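Local structure of esterase YbfF (Escherichia coli, 3BF7) at residues 15-20 and 80-85; 7-12 and 42-47; 53-58 and 170-175; 24-29 and 160-165. The protein is an esterase with a helical cap over an alpha/beta-hydrolase core, and probably cleaves ester and thioester bonds. The protein carries 1 engineered substitution. All blocks are in the same frame, centred on the assembly; numbering follows the deposited sequence.

Overall arrangement
From the N terminus, segments 7-12, 15-20 and 24-29 open contacts 2, 1 and 4 in turn. Contact 2 closes first, at 42-47, and contact 3 opens only afterwards, at 53-58. Contact 1 closes at 80-85, contact 4 at 160-165 and contact 3 at 170-175. Every pair of contacts therefore crosses except 2 and 3, which follow in series, and none nests inside another. Contacts 1 and 2 knit the central sheet, touching through the neighbouring strands 19-22 and 45-48. Contacts 3 and 4, with centres about 10 Å apart, join core loops to the helical region inserted between strands 106-112 and 198-201. Q47 and L29 link contacts 2 and 4.

Contact 1. Residues 15-20 and 80-85; sequences NNSPIV and IDKATF
P18 O and V20 N both hydrogen-bond to the T84 backbone, flanking its register partner I19, an example of the parallel pairing that sets strand 19-22 beside strand 83-88 in the central sheet of the alpha/beta-hydrolase fold. The T84 amide donates to P18 O (N to O 2.8 Å), while T84 O accepts from V20 N at the same length, the usual parallel pattern. The tight side lies toward helix 64-78. There V20 and F85 point the same way, and V20 CB comes to 3.6 Å from F85 CE1, approaching the ring obliquely. With its CG1 anti to the backbone N (chi1 177°), V20 lays that methyl along the same part of the ring, which leaves CG2 to meet A83 CB at 3.9 Å. L75 of the helix touches V20, I80 and F85. Nearby, P18 and I80 overlap in opposite senses, with P18 CG 3.7 Å from I80 CG2. On the other face I19 and T84 stand side by side more loosely, I19 CG1 being 4.0 Å from T84 CB. Before the strands begin, at S17 and K82, the contact is looser and mediated by water. S17 OG, which is hydrogen-bonded to D107, also receives a water whose second bond, to K82 O, is weak. Another water bridges the two segments more firmly, donating to S17 O at 2.9 Å and sitting 2.7 Å from T84 OG1.

Contact 2. Residues 7-12 and 42-47; sequences AQTAQN and DHNIIQ
N44 holds its CG anti to its own carbonyl carbon (chi1 -77°), and a small further twist (chi2 -20°) turns the amide so that OD1 faces the backbone of A10. The resulting bond, from A10 N to N44 OD1, is 2.8 Å long and nearly straight, 171° at the hydrogen, with the donor lying in the plane of the side-chain carbonyl. T9 flanks this amide. T9 CG2 comes to 3.5 Å from N44 OD1, the two side chains running alongside each other.

The case illustrates how a side chain can extend strand pairing beyond the regular ladder. Strands 5-8 and 45-48 are antiparallel, and Q8 and I45 form a hydrogen-bonded pair: Q8 N donates to I45 O at 3.0 Å, and I45 N returns a bond to Q8 O at 2.9 Å. A7 and I46 make the adjoining non-hydrogen-bonded pair; beside it the C-H of A7 CA points at I45 O, CA to O 3.3 Å. Beyond Q8 the main chains no longer follow this pattern, and the N44 carboxamide supplies the acceptor for A10. A10 CB meanwhile packs on the backbone of H43, 3.3 Å from its O.

Farther along, D42 forms a salt bridge with R249, and H43 ND1 donates to L39 O. Strand 5-8 is an outermost strand of the sheet. Strand 45-48 lies between it and strand 19-22, with I45 resting on A36 and L39 of helix 33-39 and H43 reaching R249 and L252 of helix 241-253.

Contact 3. Residues 53-58 and 170-175; sequences HGLSPR and EWRFNV
H53 and F173 bring the two backbones together where 53-58 folds into a type II' beta turn from H53 to S56, with G54 at positive phi. Segment 170-175 has just left its short strand and forms an inverse gamma turn centred on N174, the N-cap residue of helix 175-180. G54 O and R172 O lie 3.3 Å apart, two acceptors with no hydrogen bond between them. R58 shows how a guanidinium can serve such a cluster. Bent at chi2 (79°) and again at chi3, its chain curls back so that NH1 donates to R172 O at 2.9 Å, supported by a weak bond from NH2. The other edge grips S56 O side-on within the guanidinium plane, NE lying 2.9 Å and NH2 3.0 Å from that oxygen. N174 runs past the R58 stem in the opposite direction, its ND2 3.3 Å from R58 CG and its amide plane turned only 11° from the guanidinium. L55 crosses R172, setting CD2 3.6 Å above one face of that guanidinium, toward its rim. A leucine in place of R58 would lack every one of these N-H groups and would probably leave R172 O and S56 O without their shared donor, removing one tie between the two loops. Chemically, a single positive charge spread over three nitrogens joins a core loop to the cap region and is likely to offset the mutual repulsion of the carbonyl oxygens gathered there.

Contact 4. Residues 24-29 and 160-165; sequences GLFGSL and QFLLKS
F26 occupies the third position of a type II beta turn from G24 to G27, closed by G27 N donating to G24 O, and this turn faces the last part of helix 156-163. The loop follows strand 19-22 of the alpha/beta-hydrolase fold, where relatives commonly place part of the oxyanion hole, and the L25 side chain lies near the probable catalytic triad. The helix belongs to the inserted cap region, so the contact is a worked example of a cap set against the core. F161 carries much of it. A chi1 of 158°, which swings the ring away from the backbone N, carries it to the turn and puts CZ 3.5 Å from G27 CA. L25 O lies in the ring plane at its edge, 3.6 Å from F161 CZ. Replacing F161 by alanine would probably open a gap beside G27 and take from W235 an aromatic neighbour. Next along the helix, L162 crosses F26 at an angle, its CD2 3.5 Å from F26 CB, while the F26 ring makes edge-to-face contacts with F128 and F173. The polar bridging is done by water. One molecule donates to F26 O at 2.7 Å and to F161 O at 2.8 Å, and accepts from S165 OG. A second donates both to G27 O and to S165 OG, each at 2.8 Å.

Contact 1. Residues 15-20 and 80-85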
loop_
_atom_site.group_PDB
_atom_site.type_symbol
_atom_site.label_atom_id
_atom_site.label_comp_id
_atom_site.label_asym_id
_atom_site.label_seq_id
_atom_site.Cartn_x
_atom_site.Cartn_y
_atom_site.Cartn_z
ATOM N N ASN A 15 21.791 1.618 13.092
ATOM C CA ASN A 15 21.048 0.965 14.164
ATOM C C ASN A 15 19.551 1.284 14.120
ATOM O O ASN A 15 18.915 1.464 15.158
ATOM C CB ASN A 15 21.630 1.376 15.522
ATOM C CG ASN A 15 21.280 0.398 16.629
ATOM O OD1 ASN A 15 20.110 0.152 16.910
ATOM N ND2 ASN A 15 22.302 -0.165 17.263
ATOM N N ASN A 16 18.994 1.358 12.915
ATOM C CA ASN A 16 17.569 1.632 12.753
ATOM C C ASN A 16 16.831 0.337 12.448
ATOM O O ASN A 16 17.404 -0.597 11.887
ATOM C CB ASN A 16 17.313 2.605 11.597
ATOM C CG ASN A 16 17.877 3.986 11.849
ATOM O OD1 ASN A 16 17.716 4.549 12.932
ATOM N ND2 ASN A 16 18.526 4.550 10.838
ATOM N N SER A 17 15.555 0.285 12.812
ATOM C CA SER A 17 14.751 -0.893 12.533
ATOM C C SER A 17 14.584 -0.958 11.021
ATOM O O SER A 17 14.582 0.072 10.348
ATOM C CB SER A 17 13.366 -0.773 13.175
ATOM O OG SER A 17 13.447 -0.647 14.582
ATOM N N PRO A 18 14.469 -2.170 10.463
ATOM C CA PRO A 18 14.296 -2.275 9.014
ATOM C C PRO A 18 12.925 -1.708 8.654
ATOM O O PRO A 18 12.048 -1.615 9.513
ATOM C CB PRO A 18 14.388 -3.778 8.765
ATOM C CG PRO A 18 13.836 -4.355 10.038
ATOM C CD PRO A 18 14.491 -3.500 11.093
ATOM N N ILE A 19 12.752 -1.326 7.394
ATOM C CA ILE A 19 11.485 -0.777 6.928
ATOM C C ILE A 19 10.857 -1.664 5.862
ATOM O O ILE A 19 11.496 -2.013 4.871
ATOM C CB ILE A 19 11.667 0.648 6.344
ATOM C CG1 ILE A 19 12.103 1.613 7.452
ATOM C CG2 ILE A 19 10.367 1.119 5.687
ATOM C CD1 ILE A 19 12.368 3.030 6.973
ATOM N N VAL A 20 9.601 -2.032 6.091
ATOM C CA VAL A 20 8.839 -2.852 5.157
ATOM C C VAL A 20 7.841 -1.919 4.473
ATOM O O VAL A 20 7.084 -1.218 5.146
ATOM C CB VAL A 20 8.069 -3.975 5.892
ATOM C CG1 VAL A 20 7.223 -4.767 4.902
ATOM C CG2 VAL A 20 9.050 -4.894 6.607
ATOM N N ILE A 80 13.281 -11.411 11.045
ATOM C CA ILE A 80 13.246 -10.034 11.530
ATOM C C ILE A 80 12.270 -9.982 12.701
ATOM O O ILE A 80 11.095 -10.307 12.545
ATOM C CB ILE A 80 12.758 -9.066 10.430
ATOM C CG1 ILE A 80 13.765 -9.035 9.279
ATOM C CG2 ILE A 80 12.562 -7.670 11.009
ATOM C CD1 ILE A 80 13.334 -8.173 8.110
ATOM N N ASP A 81 12.753 -9.571 13.869
ATOM C CA ASP A 81 11.904 -9.503 15.054
ATOM C C ASP A 81 10.914 -8.346 15.042
ATOM O O ASP A 81 9.760 -8.506 15.440
ATOM C CB ASP A 81 12.763 -9.418 16.319
ATOM C CG ASP A 81 13.597 -10.666 16.543
ATOM O OD1 ASP A 81 13.019 -11.772 16.573
ATOM O OD2 ASP A 81 14.830 -10.536 16.694
ATOM N N LYS A 82 11.363 -7.180 14.593
ATOM C CA LYS A 82 10.497 -6.008 14.558
ATOM C C LYS A 82 10.896 -5.088 13.415
ATOM O O LYS A 82 12.077 -4.952 13.098
ATOM C CB LYS A 82 10.590 -5.261 15.891
ATOM C CG LYS A 82 9.690 -4.042 16.006
ATOM C CD LYS A 82 9.858 -3.356 17.358
ATOM C CE LYS A 82 11.285 -2.863 17.562
ATOM N NZ LYS A 82 11.466 -2.181 18.877
ATOM N N ALA A 83 9.907 -4.458 12.793
ATOM C CA ALA A 83 10.180 -3.555 11.688
ATOM C C ALA A 83 9.222 -2.383 11.669
ATOM O O ALA A 83 8.153 -2.422 12.275
ATOM C CB ALA A 83 10.083 -4.308 10.364
ATOM N N THR A 84 9.640 -1.326 10.987
ATOM C CA THR A 84 8.804 -0.154 10.801
ATOM C C THR A 84 8.061 -0.472 9.509
ATOM O O THR A 84 8.648 -1.010 8.570
ATOM C CB THR A 84 9.664 1.110 10.642
ATOM O OG1 THR A 84 10.130 1.512 11.935
ATOM C CG2 THR A 84 8.874 2.250 10.008
ATOM N N PHE A 85 6.770 -0.162 9.469
ATOM C CA PHE A 85 5.951 -0.446 8.299
ATOM C C PHE A 85 5.383 0.815 7.675
ATOM O O PHE A 85 4.869 1.690 8.376
ATOM C CB PHE A 85 4.792 -1.365 8.685
ATOM C CG PHE A 85 5.198 -2.791 8.921
ATOM C CD1 PHE A 85 5.074 -3.736 7.906
ATOM C CD2 PHE A 85 5.702 -3.195 10.153
ATOM C CE1 PHE A 85 5.446 -5.062 8.115
ATOM C CE2 PHE A 85 6.079 -4.520 10.370
ATOM C CZ PHE A 85 5.947 -5.452 9.348
HETATM O O HOH W 1 12.699 2.024 11.284
HETATM O O HOH W 2 13.945 -3.476 15.496
#

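Contact 2. Residues 7-12 and 42-47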
loop_
_atom_site.group_PDB
_atom_site.type_symbol
_atom_site.label_atom_id
_atom_site.label_comp_id
_atom_site.label_asym_id
_atom_site.label_seq_id
_atom_site.Cartn_x
_atom_site.Cartn_y
_atom_site.Cartn_z
ATOM N N ALA A 7 14.581 -7.324 -1.129
ATOM C CA ALA A 7 15.269 -6.785 0.037
ATOM C C ALA A 7 16.587 -6.124 -0.344
ATOM O O ALA A 7 17.285 -6.579 -1.250
ATOM C CB ALA A 7 15.520 -7.896 1.049
ATOM N N GLN A 8 16.920 -5.045 0.353
ATOM C CA GLN A 8 18.160 -4.332 0.096
ATOM C C GLN A 8 18.753 -3.865 1.419
ATOM O O GLN A 8 18.058 -3.295 2.264
ATOM C CB GLN A 8 17.901 -3.142 -0.830
ATOM C CG GLN A 8 19.153 -2.549 -1.452
ATOM C CD GLN A 8 18.834 -1.599 -2.589
ATOM O OE1 GLN A 8 18.152 -0.592 -2.401
ATOM N NE2 GLN A 8 19.324 -1.918 -3.782
ATOM N N THR A 9 20.042 -4.127 1.599
ATOM C CA THR A 9 20.742 -3.755 2.821
ATOM C C THR A 9 21.053 -2.262 2.866
ATOM O O THR A 9 21.369 -1.650 1.848
ATOM C CB THR A 9 22.054 -4.548 2.952
ATOM O OG1 THR A 9 21.760 -5.950 2.948
ATOM C CG2 THR A 9 22.773 -4.189 4.245
ATOM N N ALA A 10 20.951 -1.684 4.059
ATOM C CA ALA A 10 21.227 -0.266 4.253
ATOM C C ALA A 10 22.624 0.068 3.750
ATOM O O ALA A 10 23.569 -0.696 3.961
ATOM C CB ALA A 10 21.108 0.088 5.729
ATOM N N GLN A 11 22.753 1.209 3.084
ATOM C CA GLN A 11 24.043 1.636 2.556
ATOM C C GLN A 11 24.943 2.123 3.685
ATOM O O GLN A 11 26.158 2.249 3.519
ATOM C CB GLN A 11 23.842 2.747 1.523
ATOM C CG GLN A 11 23.011 2.316 0.323
ATOM C CD GLN A 11 22.763 3.445 -0.658
ATOM O OE1 GLN A 11 22.100 3.259 -1.679
ATOM N NE2 GLN A 11 23.292 4.624 -0.353
ATOM N N ASN A 12 24.332 2.389 4.836
ATOM C CA ASN A 12 25.046 2.859 6.017
ATOM C C ASN A 12 24.377 2.293 7.268
ATOM O O ASN A 12 23.151 2.300 7.377
ATOM C CB ASN A 12 25.017 4.388 6.078
ATOM C CG ASN A 12 25.599 5.035 4.838
ATOM O OD1 ASN A 12 26.795 4.926 4.569
ATOM N ND2 ASN A 12 24.752 5.714 4.072
ATOM N N ASP A 42 19.902 4.588 5.011
ATOM C CA ASP A 42 20.135 4.300 6.419
ATOM C C ASP A 42 19.226 3.238 7.047
ATOM O O ASP A 42 19.104 3.170 8.271
ATOM C CB ASP A 42 20.056 5.602 7.224
ATOM C CG ASP A 42 18.784 6.384 6.957
ATOM O OD1 ASP A 42 18.081 6.078 5.971
ATOM O OD2 ASP A 42 18.497 7.323 7.733
ATOM N N HIS A 43 18.594 2.414 6.216
ATOM C CA HIS A 43 17.728 1.341 6.714
ATOM C C HIS A 43 17.772 0.145 5.785
ATOM O O HIS A 43 17.972 0.298 4.583
ATOM C CB HIS A 43 16.245 1.740 6.752
ATOM C CG HIS A 43 15.938 2.944 7.577
ATOM N ND1 HIS A 43 16.130 4.228 7.118
ATOM C CD2 HIS A 43 15.404 3.061 8.816
ATOM C CE1 HIS A 43 15.725 5.085 8.038
ATOM N NE2 HIS A 43 15.280 4.403 9.078
ATOM N N ASN A 44 17.577 -1.045 6.343
ATOM C CA ASN A 44 17.469 -2.223 5.499
ATOM C C ASN A 44 16.036 -2.053 5.004
ATOM O O ASN A 44 15.162 -1.631 5.769
ATOM C CB ASN A 44 17.584 -3.521 6.301
ATOM C CG ASN A 44 19.008 -3.838 6.697
ATOM O OD1 ASN A 44 19.958 -3.331 6.099
ATOM N ND2 ASN A 44 19.166 -4.697 7.696
ATOM N N ILE A 45 15.796 -2.358 3.736
ATOM C CA ILE A 45 14.469 -2.206 3.156
ATOM C C ILE A 45 13.911 -3.523 2.645
ATOM O O ILE A 45 14.646 -4.357 2.113
ATOM C CB ILE A 45 14.494 -1.222 1.962
ATOM C CG1 ILE A 45 15.032 0.140 2.408
ATOM C CG2 ILE A 45 13.103 -1.096 1.357
ATOM C CD1 ILE A 45 14.200 0.823 3.462
ATOM N N ILE A 46 12.605 -3.702 2.818
ATOM C CA ILE A 46 11.913 -4.885 2.328
ATOM C C ILE A 46 10.665 -4.400 1.595
ATOM O O ILE A 46 9.760 -3.824 2.206
ATOM C CB ILE A 46 11.470 -5.841 3.464
ATOM C CG1 ILE A 46 12.684 -6.331 4.261
ATOM C CG2 ILE A 46 10.719 -7.031 2.871
ATOM C CD1 ILE A 46 13.173 -5.353 5.306
ATOM N N GLN A 47 10.635 -4.601 0.284
ATOM C CA GLN A 47 9.487 -4.216 -0.529
ATOM C C GLN A 47 8.720 -5.498 -0.820
ATOM O O GLN A 47 9.278 -6.438 -1.381
ATOM C CB GLN A 47 9.954 -3.569 -1.834
ATOM C CG GLN A 47 10.594 -2.199 -1.641
ATOM C CD GLN A 47 11.352 -1.719 -2.863
ATOM O OE1 GLN A 47 12.581 -1.636 -2.850
ATOM N NE2 GLN A 47 10.625 -1.402 -3.926
#

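Contact 3. Residues 53-58 and 170-175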
loop_
_atom_site.group_PDB
_atom_site.type_symbol
_atom_site.label_atom_id
_atom_site.label_comp_id
_atom_site.label_asym_id
_atom_site.label_seq_id
_atom_site.Cartn_x
_atom_site.Cartn_y
_atom_site.Cartn_z
ATOM N N HIS A 53 -1.031 -10.003 -5.870
ATOM C CA HIS A 53 -0.417 -8.911 -6.627
ATOM C C HIS A 53 1.008 -9.300 -7.013
ATOM O O HIS A 53 1.615 -10.176 -6.388
ATOM C CB HIS A 53 -0.365 -7.615 -5.804
ATOM C CG HIS A 53 -1.712 -7.063 -5.458
ATOM N ND1 HIS A 53 -2.250 -5.943 -6.059
ATOM C CD2 HIS A 53 -2.645 -7.502 -4.584
ATOM C CE1 HIS A 53 -3.457 -5.717 -5.566
ATOM N NE2 HIS A 53 -3.718 -6.649 -4.669
ATOM N N GLY A 54 1.533 -8.634 -8.039
ATOM C CA GLY A 54 2.892 -8.889 -8.484
ATOM C C GLY A 54 3.188 -10.358 -8.666
ATOM O O GLY A 54 2.437 -11.065 -9.340
ATOM N N LEU A 55 4.285 -10.818 -8.072
ATOM C CA LEU A 55 4.656 -12.217 -8.171
ATOM C C LEU A 55 4.472 -12.955 -6.848
ATOM O O LEU A 55 5.111 -13.978 -6.601
ATOM C CB LEU A 55 6.089 -12.358 -8.707
ATOM C CG LEU A 55 6.240 -11.983 -10.192
ATOM C CD1 LEU A 55 7.708 -12.019 -10.584
ATOM C CD2 LEU A 55 5.425 -12.929 -11.076
ATOM N N SER A 56 3.604 -12.430 -5.987
ATOM C CA SER A 56 3.301 -13.115 -4.737
ATOM C C SER A 56 2.265 -14.196 -5.044
ATOM O O SER A 56 1.619 -14.175 -6.094
ATOM C CB SER A 56 2.749 -12.145 -3.689
ATOM O OG SER A 56 3.798 -11.681 -2.859
ATOM N N PRO A 57 2.100 -15.165 -4.136
ATOM C CA PRO A 57 1.126 -16.236 -4.359
ATOM C C PRO A 57 -0.314 -15.741 -4.475
ATOM O O PRO A 57 -0.652 -14.645 -4.007
ATOM C CB PRO A 57 1.314 -17.135 -3.137
ATOM C CG PRO A 57 2.747 -16.904 -2.753
ATOM C CD PRO A 57 2.873 -15.407 -2.907
ATOM N N ARG A 58 -1.151 -16.559 -5.108
ATOM C CA ARG A 58 -2.572 -16.264 -5.274
ATOM C C ARG A 58 -3.335 -17.044 -4.220
ATOM O O ARG A 58 -2.977 -18.173 -3.879
ATOM C CB ARG A 58 -3.088 -16.702 -6.647
ATOM C CG ARG A 58 -2.823 -15.749 -7.801
ATOM C CD ARG A 58 -1.406 -15.858 -8.301
ATOM N NE ARG A 58 -0.601 -14.712 -7.900
ATOM C CZ ARG A 58 -0.678 -13.510 -8.460
ATOM N NH1 ARG A 58 -1.528 -13.285 -9.454
ATOM N NH2 ARG A 58 0.107 -12.532 -8.031
ATOM N N GLU A 170 -0.233 -10.272 -19.832
ATOM C CA GLU A 170 -1.040 -10.761 -18.721
ATOM C C GLU A 170 -0.948 -9.817 -17.533
ATOM O O GLU A 170 0.060 -9.134 -17.351
ATOM C CB GLU A 170 -0.562 -12.150 -18.291
ATOM C CG GLU A 170 -0.807 -13.254 -19.307
ATOM C CD GLU A 170 -2.281 -13.537 -19.511
ATOM O OE1 GLU A 170 -2.973 -13.828 -18.511
ATOM O OE2 GLU A 170 -2.748 -13.469 -20.667
ATOM N N TRP A 171 -2.008 -9.774 -16.731
ATOM C CA TRP A 171 -2.016 -8.934 -15.542
ATOM C C TRP A 171 -1.343 -9.694 -14.410
ATOM O O TRP A 171 -1.629 -10.870 -14.188
ATOM C CB TRP A 171 -3.449 -8.581 -15.135
ATOM C CG TRP A 171 -4.137 -7.690 -16.113
ATOM C CD1 TRP A 171 -5.150 -8.030 -16.963
ATOM C CD2 TRP A 171 -3.845 -6.314 -16.359
ATOM N NE1 TRP A 171 -5.508 -6.945 -17.726
ATOM C CE2 TRP A 171 -4.722 -5.878 -17.377
ATOM C CE3 TRP A 171 -2.925 -5.404 -15.821
ATOM C CZ2 TRP A 171 -4.709 -4.568 -17.866
ATOM C CZ3 TRP A 171 -2.912 -4.101 -16.308
ATOM C CH2 TRP A 171 -3.800 -3.697 -17.320
ATOM N N ARG A 172 -0.446 -9.022 -13.696
ATOM C CA ARG A 172 0.257 -9.641 -12.580
ATOM C C ARG A 172 -0.687 -9.882 -11.407
ATOM O O ARG A 172 -0.529 -10.856 -10.667
ATOM C CB ARG A 172 1.436 -8.762 -12.143
ATOM C CG ARG A 172 2.675 -8.883 -13.036
ATOM C CD ARG A 172 3.359 -10.224 -12.810
ATOM N NE ARG A 172 4.329 -10.596 -13.841
ATOM C CZ ARG A 172 5.620 -10.276 -13.829
ATOM N NH1 ARG A 172 6.131 -9.559 -12.837
ATOM N NH2 ARG A 172 6.413 -10.708 -14.801
ATOM N N PHE A 173 -1.668 -8.998 -11.231
ATOM C CA PHE A 173 -2.611 -9.175 -10.137
ATOM C C PHE A 173 -3.738 -10.143 -10.503
ATOM O O PHE A 173 -4.040 -10.359 -11.678
ATOM C CB PHE A 173 -3.155 -7.819 -9.638
ATOM C CG PHE A 173 -3.480 -6.831 -10.726
ATOM C CD1 PHE A 173 -4.508 -7.073 -11.628
ATOM C CD2 PHE A 173 -2.772 -5.634 -10.824
ATOM C CE1 PHE A 173 -4.833 -6.132 -12.608
ATOM C CE2 PHE A 173 -3.091 -4.692 -11.797
ATOM C CZ PHE A 173 -4.121 -4.943 -12.690
ATOM N N ASN A 174 -4.332 -10.737 -9.473
ATOM C CA ASN A 174 -5.394 -11.737 -9.603
ATOM C C ASN A 174 -6.754 -11.060 -9.730
ATOM O O ASN A 174 -7.470 -10.892 -8.741
ATOM C CB ASN A 174 -5.358 -12.633 -8.363
ATOM C CG ASN A 174 -6.182 -13.888 -8.517
ATOM O OD1 ASN A 174 -6.960 -14.028 -9.457
ATOM N ND2 ASN A 174 -6.018 -14.811 -7.579
ATOM N N VAL A 175 -7.122 -10.700 -10.955
ATOM C CA VAL A 175 -8.363 -9.978 -11.194
ATOM C C VAL A 175 -9.652 -10.587 -10.636
ATOM O O VAL A 175 -10.407 -9.898 -9.952
ATOM C CB VAL A 175 -8.539 -9.677 -12.702
ATOM C CG1 VAL A 175 -9.780 -8.823 -12.923
ATOM C CG2 VAL A 175 -7.301 -8.954 -13.227
#

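Contact 4. Residues 24-29 and 160-165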
loop_
_atom_site.group_PDB
_atom_site.type_symbol
_atom_site.label_atom_id
_atom_site.label_comp_id
_atom_site.label_asym_id
_atom_site.label_seq_id
_atom_site.Cartn_x
_atom_site.Cartn_y
_atom_site.Cartn_z
ATOM N N GLY A 24 -0.524 -0.555 -2.544
ATOM C CA GLY A 24 -1.978 -0.598 -2.529
ATOM C C GLY A 24 -2.606 -1.455 -3.614
ATOM O O GLY A 24 -1.910 -2.137 -4.370
ATOM N N LEU A 25 -3.934 -1.415 -3.691
ATOM C CA LEU A 25 -4.674 -2.205 -4.666
ATOM C C LEU A 25 -4.192 -1.986 -6.099
ATOM O O LEU A 25 -3.993 -0.849 -6.540
ATOM C CB LEU A 25 -6.172 -1.892 -4.568
ATOM C CG LEU A 25 -7.097 -2.724 -5.465
ATOM C CD1 LEU A 25 -7.026 -4.203 -5.093
ATOM C CD2 LEU A 25 -8.518 -2.209 -5.326
ATOM N N PHE A 26 -4.014 -3.099 -6.809
ATOM C CA PHE A 26 -3.546 -3.133 -8.195
ATOM C C PHE A 26 -2.080 -2.732 -8.332
ATOM O O PHE A 26 -1.573 -2.594 -9.444
ATOM C CB PHE A 26 -4.413 -2.250 -9.108
ATOM C CG PHE A 26 -5.838 -2.724 -9.249
ATOM C CD1 PHE A 26 -6.125 -4.016 -9.689
ATOM C CD2 PHE A 26 -6.895 -1.868 -8.956
ATOM C CE1 PHE A 26 -7.447 -4.444 -9.833
ATOM C CE2 PHE A 26 -8.215 -2.289 -9.098
ATOM C CZ PHE A 26 -8.491 -3.575 -9.536
ATOM N N GLY A 27 -1.400 -2.560 -7.203
ATOM C CA GLY A 27 0.006 -2.198 -7.242
ATOM C C GLY A 27 0.924 -3.407 -7.171
ATOM O O GLY A 27 0.485 -4.555 -7.295
ATOM N N SER A 28 2.210 -3.132 -6.969
ATOM C CA SER A 28 3.241 -4.160 -6.874
ATOM C C SER A 28 4.384 -3.573 -6.052
ATOM O O SER A 28 4.387 -2.374 -5.758
ATOM C CB SER A 28 3.742 -4.548 -8.262
ATOM O OG SER A 28 4.352 -3.436 -8.891
ATOM N N LEU A 29 5.365 -4.403 -5.713
ATOM C CA LEU A 29 6.468 -3.950 -4.873
ATOM C C LEU A 29 7.279 -2.780 -5.408
ATOM O O LEU A 29 7.980 -2.119 -4.646
ATOM C CB LEU A 29 7.385 -5.127 -4.518
ATOM C CG LEU A 29 8.198 -5.842 -5.600
ATOM C CD1 LEU A 29 9.395 -4.999 -6.010
ATOM C CD2 LEU A 29 8.669 -7.182 -5.056
ATOM N N GLN A 160 -0.946 4.346 -16.395
ATOM C CA GLN A 160 0.453 3.928 -16.361
ATOM C C GLN A 160 0.776 3.115 -15.113
ATOM O O GLN A 160 1.575 2.181 -15.168
ATOM C CB GLN A 160 1.372 5.148 -16.469
ATOM C CG GLN A 160 1.238 5.875 -17.803
ATOM C CD GLN A 160 1.571 4.989 -18.994
ATOM O OE1 GLN A 160 1.008 5.148 -20.078
ATOM N NE2 GLN A 160 2.500 4.059 -18.801
ATOM N N PHE A 161 0.156 3.465 -13.991
ATOM C CA PHE A 161 0.361 2.740 -12.742
ATOM C C PHE A 161 -0.111 1.298 -12.927
ATOM O O PHE A 161 0.607 0.352 -12.603
ATOM C CB PHE A 161 -0.426 3.421 -11.618
ATOM C CG PHE A 161 -0.733 2.523 -10.454
ATOM C CD1 PHE A 161 0.281 2.031 -9.636
ATOM C CD2 PHE A 161 -2.048 2.160 -10.181
ATOM C CE1 PHE A 161 -0.017 1.190 -8.564
ATOM C CE2 PHE A 161 -2.354 1.322 -9.112
ATOM C CZ PHE A 161 -1.335 0.837 -8.302
ATOM N N LEU A 162 -1.316 1.135 -13.460
ATOM C CA LEU A 162 -1.866 -0.194 -13.686
ATOM C C LEU A 162 -1.005 -1.002 -14.649
ATOM O O LEU A 162 -0.774 -2.192 -14.436
ATOM C CB LEU A 162 -3.291 -0.084 -14.237
ATOM C CG LEU A 162 -4.321 0.531 -13.284
ATOM C CD1 LEU A 162 -5.621 0.781 -14.029
ATOM C CD2 LEU A 162 -4.545 -0.391 -12.094
ATOM N N LEU A 163 -0.522 -0.349 -15.702
ATOM C CA LEU A 163 0.293 -1.025 -16.702
ATOM C C LEU A 163 1.617 -1.567 -16.176
ATOM O O LEU A 163 2.239 -2.414 -16.820
ATOM C CB LEU A 163 0.524 -0.100 -17.901
ATOM C CG LEU A 163 -0.730 0.124 -18.754
ATOM C CD1 LEU A 163 -0.441 1.152 -19.837
ATOM C CD2 LEU A 163 -1.170 -1.197 -19.375
ATOM N N LYS A 164 2.055 -1.094 -15.013
ATOM C CA LYS A 164 3.288 -1.606 -14.431
ATOM C C LYS A 164 3.081 -3.095 -14.160
ATOM O O LYS A 164 4.041 -3.863 -14.090
ATOM C CB LYS A 164 3.611 -0.887 -13.120
ATOM C CG LYS A 164 3.983 0.579 -13.276
ATOM C CD LYS A 164 5.294 0.745 -14.023
ATOM C CE LYS A 164 5.733 2.201 -14.040
ATOM N NZ LYS A 164 7.083 2.358 -14.647
ATOM N N SER A 165 1.817 -3.494 -14.015
ATOM C CA SER A 165 1.472 -4.884 -13.751
ATOM C C SER A 165 1.042 -5.652 -14.999
ATOM O O SER A 165 0.535 -6.768 -14.898
ATOM C CB SER A 165 0.369 -4.959 -12.691
ATOM O OG SER A 165 0.870 -4.613 -11.412
HETATM O O HOH W 3 0.605 -1.920 -10.917
HETATM O O HOH W 4 0.302 -6.428 -9.354
#